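Local coordinates for periplasmic oligopeptide-binding protein (Burkholderia pseudomallei, PDB 3ZS6) that binds oligopeptides in the periplasm and probably hands them to an ABC transporter for import into the cell, at residues G243-S246 and E252-P255; K276-A281 and A341-A346; Q90-P95 and I103-V108; E383-E386 and K392-H395; T182-Q187 and V193-D198. All blocks are in the same frame, centred on the assembly; numbering follows the deposited sequence.

Interaction 1: G243-S246 and E252-P255; sequences GQIS and ELRP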
# COMPACT_ATOMS: atom_id res chain seq x y z
N GLY A 243 -6.85 8.00 -24.13
CA GLY A 243 -7.28 8.00 -25.52
C GLY A 243 -6.18 7.84 -26.55
O GLY A 243 -6.23 6.94 -27.40
N GLN A 244 -5.18 8.71 -26.49
CA GLN A 244 -4.10 8.70 -27.46
C GLN A 244 -3.20 7.49 -27.22
O GLN A 244 -2.70 6.90 -28.16
CB GLN A 244 -3.27 9.98 -27.38
CG GLN A 244 -2.37 10.06 -26.15
CD GLN A 244 -1.24 11.07 -26.31
OE1 GLN A 244 -1.14 11.77 -27.32
NE2 GLN A 244 -0.37 11.15 -25.30
N ILE A 245 -3.00 7.15 -25.95
CA ILE A 245 -2.14 6.03 -25.59
C ILE A 245 -2.71 4.71 -26.07
O ILE A 245 -1.99 3.86 -26.60
CB ILE A 245 -1.92 5.98 -24.08
CG1 ILE A 245 -1.09 7.19 -23.64
CG2 ILE A 245 -1.24 4.68 -23.70
CD1 ILE A 245 -0.88 7.29 -22.16
N SER A 246 -4.02 4.54 -25.90
CA SER A 246 -4.70 3.33 -26.33
C SER A 246 -4.54 3.13 -27.84
O SER A 246 -4.32 2.01 -28.32
CB SER A 246 -6.18 3.41 -25.96
OG SER A 246 -6.90 2.30 -26.47
N GLU A 252 -0.75 -3.24 -25.27
CA GLU A 252 0.32 -2.99 -24.30
C GLU A 252 -0.24 -2.20 -23.11
O GLU A 252 0.30 -2.26 -21.99
CB GLU A 252 1.50 -2.25 -24.95
CG GLU A 252 2.15 -3.04 -26.08
CD GLU A 252 3.36 -2.37 -26.68
OE1 GLU A 252 3.69 -1.23 -26.26
OE2 GLU A 252 4.00 -2.97 -27.57
N LEU A 253 -1.32 -1.48 -23.34
CA LEU A 253 -2.00 -0.76 -22.25
C LEU A 253 -2.81 -1.80 -21.48
O LEU A 253 -3.84 -2.26 -21.95
CB LEU A 253 -2.91 0.34 -22.81
CG LEU A 253 -3.84 1.09 -21.84
CD1 LEU A 253 -3.15 1.38 -20.55
CD2 LEU A 253 -4.37 2.39 -22.46
N ARG A 254 -2.31 -2.19 -20.30
CA ARG A 254 -2.94 -3.24 -19.52
C ARG A 254 -3.97 -2.62 -18.58
O ARG A 254 -3.62 -1.91 -17.64
CB ARG A 254 -1.90 -4.03 -18.74
CG ARG A 254 -0.64 -4.38 -19.53
CD ARG A 254 -0.95 -5.26 -20.77
NE ARG A 254 0.27 -5.46 -21.55
CZ ARG A 254 0.86 -6.63 -21.75
NH1 ARG A 254 0.33 -7.75 -21.26
NH2 ARG A 254 1.98 -6.68 -22.46
N PRO A 255 -5.26 -2.90 -18.83
CA PRO A 255 -6.34 -2.17 -18.17
C PRO A 255 -6.89 -2.90 -16.95
O PRO A 255 -6.72 -4.11 -16.82
CB PRO A 255 -7.42 -2.18 -19.24
CG PRO A 255 -7.26 -3.55 -19.87
CD PRO A 255 -5.77 -3.84 -19.84

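Interaction 2: K276-A281 and A341-A346; sequences KRVREA and AGHGDA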
# COMPACT_ATOMS: atom_id res chain seq x y z
N LYS A 276 -15.61 17.76 12.64
CA LYS A 276 -16.22 16.89 11.64
C LYS A 276 -17.04 17.67 10.60
O LYS A 276 -17.10 17.29 9.42
CB LYS A 276 -17.08 15.84 12.34
CG LYS A 276 -18.18 15.18 11.51
CD LYS A 276 -19.15 14.44 12.44
CE LYS A 276 -20.17 13.61 11.67
NZ LYS A 276 -21.01 14.42 10.74
N ARG A 277 -17.67 18.76 11.02
CA ARG A 277 -18.47 19.57 10.10
C ARG A 277 -17.61 20.22 9.02
O ARG A 277 -18.03 20.31 7.86
CB ARG A 277 -19.27 20.62 10.87
CG ARG A 277 -20.37 20.02 11.76
CD ARG A 277 -20.90 21.05 12.75
NE ARG A 277 -19.86 21.47 13.69
CZ ARG A 277 -20.07 22.26 14.73
NH1 ARG A 277 -21.29 22.74 14.97
NH2 ARG A 277 -19.05 22.59 15.53
N VAL A 278 -16.42 20.67 9.38
CA VAL A 278 -15.49 21.23 8.40
C VAL A 278 -15.01 20.16 7.41
O VAL A 278 -15.02 20.38 6.20
CB VAL A 278 -14.27 21.91 9.08
CG1 VAL A 278 -13.27 22.40 8.03
CG2 VAL A 278 -14.72 23.08 9.97
N ARG A 279 -14.61 18.99 7.94
CA ARG A 279 -14.12 17.90 7.08
C ARG A 279 -15.19 17.46 6.08
O ARG A 279 -14.91 17.27 4.89
CB ARG A 279 -13.65 16.70 7.92
CG ARG A 279 -12.57 17.04 8.97
CD ARG A 279 -11.85 15.79 9.52
NE ARG A 279 -12.74 14.90 10.26
CZ ARG A 279 -12.91 14.93 11.58
NH1 ARG A 279 -12.24 15.81 12.34
NH2 ARG A 279 -13.75 14.08 12.15
N GLU A 280 -16.41 17.31 6.58
CA GLU A 280 -17.55 16.92 5.77
C GLU A 280 -17.84 17.94 4.67
O GLU A 280 -18.08 17.57 3.51
CB GLU A 280 -18.77 16.79 6.69
CG GLU A 280 -20.02 16.27 6.02
CD GLU A 280 -21.17 16.12 7.00
OE1 GLU A 280 -20.98 16.40 8.20
OE2 GLU A 280 -22.27 15.72 6.56
N ALA A 281 -17.83 19.22 5.02
CA ALA A 281 -18.05 20.28 4.03
C ALA A 281 -17.03 20.19 2.89
O ALA A 281 -17.39 20.31 1.71
CB ALA A 281 -17.97 21.64 4.69
N ALA A 341 -19.89 25.48 12.13
CA ALA A 341 -18.62 25.20 12.79
C ALA A 341 -17.86 26.46 13.19
O ALA A 341 -16.77 26.38 13.74
CB ALA A 341 -17.74 24.33 11.90
N GLY A 342 -18.44 27.62 12.89
CA GLY A 342 -17.81 28.88 13.25
C GLY A 342 -16.80 29.37 12.22
O GLY A 342 -15.94 30.20 12.54
N HIS A 343 -16.90 28.86 11.00
CA HIS A 343 -16.04 29.29 9.91
C HIS A 343 -16.83 29.81 8.72
O HIS A 343 -16.57 29.44 7.58
CB HIS A 343 -15.09 28.18 9.48
CG HIS A 343 -14.04 27.87 10.50
ND1 HIS A 343 -13.01 28.74 10.78
CD2 HIS A 343 -13.89 26.81 11.33
CE1 HIS A 343 -12.25 28.22 11.73
NE2 HIS A 343 -12.76 27.05 12.08
N GLY A 344 -17.80 30.68 9.01
CA GLY A 344 -18.53 31.37 7.97
C GLY A 344 -17.69 32.47 7.36
O GLY A 344 -16.46 32.51 7.52
N ASP A 345 -18.34 33.38 6.64
CA ASP A 345 -17.65 34.48 5.99
C ASP A 345 -16.86 35.34 6.96
O ASP A 345 -15.92 36.04 6.57
CB ASP A 345 -18.63 35.32 5.18
CG ASP A 345 -19.17 34.57 3.97
OD1 ASP A 345 -18.44 33.68 3.47
OD2 ASP A 345 -20.30 34.86 3.53
N ALA A 346 -17.22 35.29 8.24
CA ALA A 346 -16.52 36.07 9.25
C ALA A 346 -15.17 35.46 9.64
O ALA A 346 -14.34 36.13 10.25
CB ALA A 346 -17.40 36.27 10.48

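Interaction 3: Q90-P95 and I103-V108; sequences QRLADP and ILVEFV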
# COMPACT_ATOMS: atom_id res chain seq x y z
N GLN A 90 9.83 -10.52 15.60
CA GLN A 90 10.09 -9.91 16.91
C GLN A 90 10.69 -8.51 16.71
O GLN A 90 10.32 -7.55 17.38
CB GLN A 90 11.03 -10.79 17.75
CG GLN A 90 10.39 -12.06 18.34
CD GLN A 90 11.38 -12.90 19.13
OE1 GLN A 90 12.55 -12.54 19.25
NE2 GLN A 90 10.92 -14.03 19.66
N ARG A 91 11.62 -8.41 15.76
CA ARG A 91 12.28 -7.15 15.44
C ARG A 91 11.27 -6.11 14.94
O ARG A 91 11.28 -4.95 15.35
CB ARG A 91 13.37 -7.40 14.39
CG ARG A 91 14.06 -6.15 13.86
CD ARG A 91 15.19 -6.56 12.92
NE ARG A 91 15.94 -5.42 12.42
CZ ARG A 91 15.79 -4.89 11.21
NH1 ARG A 91 14.91 -5.41 10.35
NH2 ARG A 91 16.53 -3.85 10.85
N LEU A 92 10.38 -6.54 14.05
CA LEU A 92 9.32 -5.69 13.53
C LEU A 92 8.41 -5.17 14.65
O LEU A 92 8.03 -3.99 14.67
CB LEU A 92 8.49 -6.45 12.50
CG LEU A 92 7.35 -5.68 11.82
CD1 LEU A 92 7.88 -4.47 11.06
CD2 LEU A 92 6.56 -6.58 10.89
N ALA A 93 8.06 -6.06 15.58
CA ALA A 93 7.16 -5.73 16.68
C ALA A 93 7.81 -4.80 17.71
O ALA A 93 7.15 -3.95 18.30
CB ALA A 93 6.67 -7.00 17.35
N ASP A 94 9.11 -4.98 17.93
CA ASP A 94 9.86 -4.19 18.91
C ASP A 94 9.79 -2.68 18.64
O ASP A 94 10.28 -2.21 17.62
CB ASP A 94 11.32 -4.65 18.88
CG ASP A 94 12.15 -4.05 19.99
OD1 ASP A 94 11.68 -3.10 20.66
OD2 ASP A 94 13.28 -4.52 20.18
N PRO A 95 9.19 -1.90 19.56
CA PRO A 95 9.08 -0.46 19.28
C PRO A 95 10.44 0.23 19.20
O PRO A 95 10.55 1.32 18.63
CB PRO A 95 8.26 0.07 20.46
CG PRO A 95 8.45 -0.95 21.56
CD PRO A 95 8.57 -2.27 20.84
N ILE A 103 1.49 -2.83 11.65
CA ILE A 103 0.12 -3.30 11.43
C ILE A 103 0.05 -4.77 11.00
O ILE A 103 -0.86 -5.49 11.41
CB ILE A 103 -0.64 -2.42 10.40
CG1 ILE A 103 0.14 -2.35 9.08
CG2 ILE A 103 -0.89 -1.02 10.98
CD1 ILE A 103 -0.60 -1.63 7.96
N LEU A 104 1.00 -5.22 10.18
CA LEU A 104 0.96 -6.60 9.68
C LEU A 104 1.23 -7.65 10.76
O LEU A 104 0.67 -8.74 10.72
CB LEU A 104 1.93 -6.80 8.50
CG LEU A 104 1.45 -6.22 7.17
CD1 LEU A 104 2.41 -6.58 6.04
CD2 LEU A 104 0.05 -6.68 6.86
N VAL A 105 2.08 -7.32 11.73
CA VAL A 105 2.40 -8.27 12.79
C VAL A 105 1.38 -8.15 13.92
O VAL A 105 1.35 -8.96 14.84
CB VAL A 105 3.83 -8.08 13.31
CG1 VAL A 105 3.89 -6.87 14.25
CG2 VAL A 105 4.32 -9.34 14.01
N GLU A 106 0.52 -7.14 13.82
CA GLU A 106 -0.43 -6.85 14.89
C GLU A 106 -1.42 -8.00 15.13
O GLU A 106 -1.96 -8.13 16.23
CB GLU A 106 -1.18 -5.55 14.59
CG GLU A 106 -1.43 -4.67 15.79
CD GLU A 106 -2.00 -3.32 15.40
OE1 GLU A 106 -1.26 -2.51 14.81
OE2 GLU A 106 -3.19 -3.07 15.68
N PHE A 107 -1.66 -8.82 14.12
CA PHE A 107 -2.59 -9.94 14.27
C PHE A 107 -1.98 -11.05 15.13
O PHE A 107 -2.69 -11.90 15.67
CB PHE A 107 -3.01 -10.53 12.92
CG PHE A 107 -3.82 -9.59 12.06
CD1 PHE A 107 -3.99 -8.26 12.42
CD2 PHE A 107 -4.42 -10.05 10.90
CE1 PHE A 107 -4.73 -7.41 11.62
CE2 PHE A 107 -5.16 -9.20 10.10
CZ PHE A 107 -5.32 -7.88 10.46
N VAL A 108 -0.65 -11.05 15.24
CA VAL A 108 0.04 -12.09 15.99
C VAL A 108 -0.11 -11.91 17.50
O VAL A 108 -0.16 -10.79 18.02
CB VAL A 108 1.53 -12.17 15.61
CG1 VAL A 108 2.21 -13.31 16.35
CG2 VAL A 108 1.66 -12.36 14.10

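Interaction 4: E383-E386 and K392-H395; sequences ENVE and KQRH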
# COMPACT_ATOMS: atom_id res chain seq x y z
N GLU A 383 1.55 22.80 -2.56
CA GLU A 383 2.95 22.62 -2.24
C GLU A 383 3.33 21.20 -2.65
O GLU A 383 2.63 20.25 -2.32
CB GLU A 383 3.15 22.87 -0.74
CG GLU A 383 4.39 22.23 -0.12
CD GLU A 383 4.50 22.52 1.37
OE1 GLU A 383 4.75 23.70 1.73
OE2 GLU A 383 4.32 21.58 2.19
N ASN A 384 4.43 21.07 -3.39
CA ASN A 384 4.86 19.76 -3.86
C ASN A 384 6.17 19.35 -3.21
O ASN A 384 7.08 20.15 -3.09
CB ASN A 384 4.97 19.73 -5.40
CG ASN A 384 6.09 20.64 -5.93
OD1 ASN A 384 6.02 21.86 -5.82
ND2 ASN A 384 7.11 20.03 -6.51
N VAL A 385 6.24 18.09 -2.78
CA VAL A 385 7.46 17.55 -2.18
C VAL A 385 7.75 16.15 -2.71
O VAL A 385 6.90 15.52 -3.35
CB VAL A 385 7.36 17.44 -0.65
CG1 VAL A 385 7.14 18.81 -0.02
CG2 VAL A 385 6.25 16.46 -0.25
N GLU A 386 8.96 15.67 -2.44
CA GLU A 386 9.33 14.29 -2.73
C GLU A 386 8.45 13.33 -1.92
O GLU A 386 8.08 13.63 -0.78
CB GLU A 386 10.81 14.04 -2.41
CG GLU A 386 11.22 12.59 -2.58
CD GLU A 386 12.71 12.37 -2.34
OE1 GLU A 386 13.37 13.28 -1.78
OE2 GLU A 386 13.21 11.28 -2.71
N LYS A 392 6.77 11.07 5.53
CA LYS A 392 7.21 11.48 6.86
C LYS A 392 6.34 12.61 7.40
O LYS A 392 5.94 12.60 8.56
CB LYS A 392 8.68 11.92 6.83
CG LYS A 392 9.64 10.78 6.53
CD LYS A 392 11.10 11.25 6.53
CE LYS A 392 12.05 10.11 6.20
NZ LYS A 392 13.47 10.55 6.24
N GLN A 393 6.05 13.59 6.55
CA GLN A 393 5.22 14.71 6.99
C GLN A 393 3.83 14.27 7.45
O GLN A 393 3.31 14.78 8.44
CB GLN A 393 5.12 15.78 5.90
CG GLN A 393 6.38 16.63 5.78
CD GLN A 393 6.28 17.66 4.67
OE1 GLN A 393 5.45 17.54 3.77
NE2 GLN A 393 7.12 18.69 4.73
N ARG A 394 3.23 13.31 6.74
CA ARG A 394 1.92 12.80 7.14
C ARG A 394 2.00 12.08 8.50
O ARG A 394 1.16 12.30 9.37
CB ARG A 394 1.33 11.89 6.04
CG ARG A 394 0.98 12.64 4.75
CD ARG A 394 0.35 11.74 3.68
NE ARG A 394 1.01 10.43 3.55
CZ ARG A 394 1.11 9.73 2.42
NH1 ARG A 394 0.64 10.21 1.28
NH2 ARG A 394 1.71 8.53 2.44
N HIS A 395 3.01 11.23 8.68
CA HIS A 395 3.21 10.58 9.98
C HIS A 395 3.33 11.60 11.11
O HIS A 395 2.81 11.38 12.21
CB HIS A 395 4.47 9.68 9.97
CG HIS A 395 4.24 8.32 9.37
ND1 HIS A 395 3.37 7.40 9.92
CD2 HIS A 395 4.78 7.73 8.28
CE1 HIS A 395 3.37 6.30 9.18
NE2 HIS A 395 4.22 6.47 8.18

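Interaction 5: T182-Q187 and V193-D198; sequences TLVDWQ and VMAKSD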
# COMPACT_ATOMS: atom_id res chain seq x y z
N THR A 182 19.51 -10.55 -6.21
CA THR A 182 20.40 -9.91 -5.27
C THR A 182 20.72 -8.51 -5.77
O THR A 182 20.84 -8.28 -6.98
CB THR A 182 21.74 -10.67 -5.10
OG1 THR A 182 22.47 -10.64 -6.33
CG2 THR A 182 21.48 -12.12 -4.69
N LEU A 183 20.87 -7.58 -4.84
CA LEU A 183 21.08 -6.17 -5.17
C LEU A 183 22.48 -5.92 -5.68
O LEU A 183 23.46 -6.24 -5.00
CB LEU A 183 20.82 -5.32 -3.92
CG LEU A 183 20.87 -3.80 -4.10
CD1 LEU A 183 19.73 -3.35 -5.00
CD2 LEU A 183 20.79 -3.12 -2.74
N VAL A 184 22.59 -5.34 -6.87
CA VAL A 184 23.90 -5.02 -7.45
C VAL A 184 24.25 -3.54 -7.32
O VAL A 184 25.41 -3.18 -7.05
CB VAL A 184 23.98 -5.41 -8.94
CG1 VAL A 184 25.37 -5.13 -9.49
CG2 VAL A 184 23.60 -6.86 -9.14
N ASP A 185 23.27 -2.66 -7.53
CA ASP A 185 23.53 -1.23 -7.49
C ASP A 185 22.32 -0.48 -6.94
O ASP A 185 21.17 -0.83 -7.24
CB ASP A 185 23.90 -0.71 -8.88
CG ASP A 185 24.44 0.72 -8.86
OD1 ASP A 185 25.11 1.10 -7.87
OD2 ASP A 185 24.21 1.46 -9.85
N TRP A 186 22.58 0.53 -6.13
CA TRP A 186 21.53 1.39 -5.60
C TRP A 186 22.02 2.83 -5.60
O TRP A 186 22.77 3.23 -4.71
CB TRP A 186 21.15 0.96 -4.18
CG TRP A 186 20.02 1.75 -3.57
CD1 TRP A 186 19.31 2.77 -4.17
CD2 TRP A 186 19.47 1.60 -2.25
NE1 TRP A 186 18.35 3.25 -3.30
CE2 TRP A 186 18.43 2.55 -2.12
CE3 TRP A 186 19.75 0.76 -1.17
CZ2 TRP A 186 17.67 2.67 -0.95
CZ3 TRP A 186 18.99 0.88 -0.01
CH2 TRP A 186 17.96 1.83 0.08
N GLN A 187 21.62 3.59 -6.61
CA GLN A 187 21.91 5.02 -6.63
C GLN A 187 20.61 5.79 -6.44
O GLN A 187 19.77 5.82 -7.33
CB GLN A 187 22.58 5.42 -7.96
CG GLN A 187 23.87 4.68 -8.25
CD GLN A 187 24.51 5.12 -9.56
OE1 GLN A 187 24.57 6.31 -9.87
NE2 GLN A 187 24.98 4.15 -10.34
N VAL A 193 19.69 -1.63 -9.43
CA VAL A 193 19.92 -2.78 -10.32
C VAL A 193 20.08 -4.05 -9.49
O VAL A 193 20.74 -4.05 -8.45
CB VAL A 193 21.17 -2.59 -11.22
CG1 VAL A 193 21.33 -3.76 -12.18
CG2 VAL A 193 21.12 -1.27 -11.98
N MET A 194 19.46 -5.14 -9.96
CA MET A 194 19.57 -6.43 -9.28
C MET A 194 19.74 -7.57 -10.29
O MET A 194 19.28 -7.49 -11.42
CB MET A 194 18.38 -6.69 -8.36
CG MET A 194 17.02 -6.74 -9.04
SD MET A 194 15.62 -6.79 -7.87
CE MET A 194 15.72 -5.20 -7.04
N ALA A 195 20.41 -8.64 -9.85
CA ALA A 195 20.77 -9.74 -10.73
C ALA A 195 20.18 -11.05 -10.22
O ALA A 195 20.07 -11.25 -9.01
CB ALA A 195 22.28 -9.86 -10.83
N LYS A 196 19.82 -11.94 -11.14
CA LYS A 196 19.25 -13.23 -10.74
C LYS A 196 20.20 -13.92 -9.76
O LYS A 196 21.42 -13.92 -9.96
CB LYS A 196 19.02 -14.12 -11.96
CG LYS A 196 18.56 -15.55 -11.62
CD LYS A 196 18.37 -16.39 -12.88
CE LYS A 196 18.15 -17.86 -12.53
NZ LYS A 196 17.77 -18.68 -13.72
N SER A 197 19.65 -14.47 -8.69
CA SER A 197 20.46 -15.15 -7.68
C SER A 197 20.57 -16.64 -7.96
O SER A 197 19.56 -17.31 -8.12
CB SER A 197 19.87 -14.95 -6.29
OG SER A 197 20.55 -15.75 -5.34
N ASP A 198 21.80 -17.15 -7.99
CA ASP A 198 22.01 -18.58 -8.19
C ASP A 198 21.84 -19.36 -6.88
O ASP A 198 21.88 -20.59 -6.88
CB ASP A 198 23.39 -18.85 -8.81
CG ASP A 198 24.52 -18.12 -8.11
OD1 ASP A 198 24.25 -17.07 -7.48
OD2 ASP A 198 25.67 -18.58 -8.20

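Interaction 1: G243-S246 and E252-P255
Leu253 packs on Ile245 and Ser246 where a short turn leads from helix 242-249 into strand 253-258, a tight helix-to-strand connection in which the strand starts out alongside the helix it has just left. The strand belongs to the large mixed sheet of the protein and runs antiparallel to strand 470-480.

Across the two segments the interaction is apolar, and on the strand side a single methyl makes it. CD2 of Leu253 lies 4.1 Å from CG2 of Ile245, and the same CD2 sits 4.0 Å from CA of Ser246, so it rests on the helix surface where two successive residues meet. In Leu253 chi1 of 172° carries CG outward, anti to the backbone N, and chi2 of 41° leaves CD2 as the methyl that meets the helix. The side chains of Ile245 and Leu253 cross at about a right angle, and they therefore meet methyl against methyl instead of lying along each other. Ser246 contributes its CA and CB to the packing. Leu480 of strand 470-480 touches both Ile245 and Leu253, while Ile237 and Pro238 lie against Ile245, which makes the contact one piece of a buried apolar cluster.

The polar interactions belong to the strand side. Backbone bonds join Glu252 to Val481 and Arg254 to Arg479, and NH2 of Arg254 reaches the carbonyl O of Val481. Arg254 also turns back on its own segment: its NE bonds to O of Glu252 at 3.2 Å, with the oxygen in the guanidinium plane but NE standing 54° out of the carbonyl plane.

Interaction 2: K276-A281 and A341-A346
Arg277, in the first turn of helix 276-285, lays its side chain over Ala341. Its CB starts 4.1 Å from CB of Ala341. From there the chain runs out and bends at chi3 (-65°), which folds the head group back over the same residue. NE lies 4.0 Å from CB of Ala341, and CZ then comes to 3.8 Å from CA of Ala341. That CA sits 3.7 Å above the guanidinium plane, over its centre, so the flat group lies across the backbone with one face covered. At the tip, NH2 has a second role, a salt bridge to Asp275 just before the helix, which should fix the turn of the group.

On the next residue, Val278, the CG2 methyl works alone. It is 3.8 Å from CB of Ala341 and 4.1 Å from CD2 of His343, whose ring it meets obliquely. ND1 of His343 is bonded to O of Asn347, so the ring is tied down on its far side from Val278.

What Arg277 and Val278 cover is the exit of helix 327-340, where Gly342, with phi at 85°, closes a Schellman motif before the chain leads on to strand 350-356.

Interaction 3: Q90-P95 and I103-V108
Val105 O takes the bond from Val108 N at 2.9 Å, and the same Val105 packs its isopropyl group on Leu92 and Ala93. The bond spans three residues. Residues 103-107 have helical backbone angles without the regular bonding of a helix, and Val108 then swings into an extended conformation. On the other segment the last turn of helix 82-93 is closed by Asp94 N bonding to Gln90 O, also 2.9 Å, before the chain leaves the helix at Asp94. OD1 of Asp94 in turn accepts from N of Lys96, as in an Asx turn.

Between the segments the contact is purely apolar and buried. The closest CA atoms, of Ala93 and Val105, are 6.7 Å apart. CB of Val105 faces CD2 of Leu92 at 3.9 Å, while CG1 of Val105 reaches CB of Ala93 at 4.2 Å. That second touch depends on the valine torsion: chi1 of 78° sets CG1 between the backbone N and the carbonyl carbon, on the side of Ala93. The Leu92 and Val105 side chains run antiparallel, flank to flank, so the leucine tip lies alongside the valine instead of abutting it.

Ile114 of helix 111-115 touches Ala93 and Ser99 touches Leu92, extending the same core. The whole is the end of helix 82-93 packed against the irregular turn that follows it, in the chain between strands 63-68 and 126-128, consistent with the extra domain that sets the oligopeptide-binding proteins of this family apart from simpler two-lobed binding proteins.

Interaction 4: E383-E386 and K392-H395
Val385 and Gln393 face each other with their CA atoms 9.9 Å apart, a gap that only side chains bridge. Residues 383-385 end strand 379-385 in extended conformation; Glu386 then takes the N-cap position, and helix 387-395 carries the chain back so that its last turn looks down on the strand it came from.

Gln393 does the reaching. Extended at chi2 (178°), its chain carries the amide out from the helix toward the strand. OE1 of Gln393 stops 4.2 Å from the CG2 methyl of Val385 and 4.5 Å from OE2 of Glu383. This is loose packing near the surface, yet OE1 is buried by it and has no polar partner in the model. Since amide O and N are hard to tell apart at 2.10 Å, the assigned orientation deserves some caution.

The Glu383 carboxylate is engaged from the side of the sheet: OE2 is hydrogen-bonded to OG1 of Thr354, and Thr354 also touches Val385 and Gln393. Backbone bonds tie Glu383 to Leu353 and Tyr355 of the neighbouring strand 350-356. Arg394, next to Gln393, packs on an apolar side chain of the bound peptide.

Strand 379-385, helix 387-395 and strand 401-407 form a beta-alpha-beta crossover, with strand 350-356 lying parallel between the two strands, an alpha/beta pattern in keeping with the periplasmic binding protein fold.

Interaction 5: T182-Q187 and V193-D198
Val193 O accepts two backbone bonds at once, from Val184 N at 2.8 Å and from Asp185 N at 3.0 Å. Both donors approach from the same face of its carbonyl plane, tilted out by 21° and 25°. Val193 N returns a bond to Asp185 O at 2.8 Å. Further along, Thr182 and Ala195 form a hydrogen-bonded antiparallel pair, with Thr182 N and Ala195 O 2.9 Å apart and Ala195 N bonding back to Thr182 O; both of these bonds lie in the carbonyl planes.

Two residues opposite one is the classic beta bulge. Val184, with psi at -40°, is the residue that shifts the register in the hairpin of strands 181-187 and 191-196, and strand 181-187 is the outermost on that side of its four-stranded sheet.

Because the bulge turns Val184 toward the partner strand, its CG2 comes to lie 3.7 Å from CB of Ala195. On the same face, CB of Asp185 stands 4.1 Å from CB of Val193. The Asp185 carboxylate is held by Gln187 NE2, which uses the syn lone pair of OD2, and by a salt bridge from Arg191. At the other end Thr182 CG2 packs on CB of Ser197 at 3.6 Å. Leu183 and Met194 point to the reverse face, where both rest on Leu35 of helix 26-35, and CD1 of Leu183 lies 3.7 Å from Val193 O.

In the fold
Along the chain the contacts come in series: interaction 3, then 5, 1, 2 and 4, none touching another. Interactions 1 and 4 reach the same mixed sheet, through strands 253-258 and 379-385, though their centres are 31 Å apart. Interaction 2 lies on the loop that leads into strand 350-356 of that sheet, about 25 Å from interaction 4 between centres. Interaction 5 lies in a separate four-stranded sheet, and interaction 3 falls in the chain between strands 63-68 and 126-128 of the antiparallel sheet. Interactions 2 and 5 are farthest apart, 52 Å between centres. Four contacts join segments 6 to 8 residues apart, while interaction 2 spans 60; interaction 4 brings Arg394 against the bound peptide.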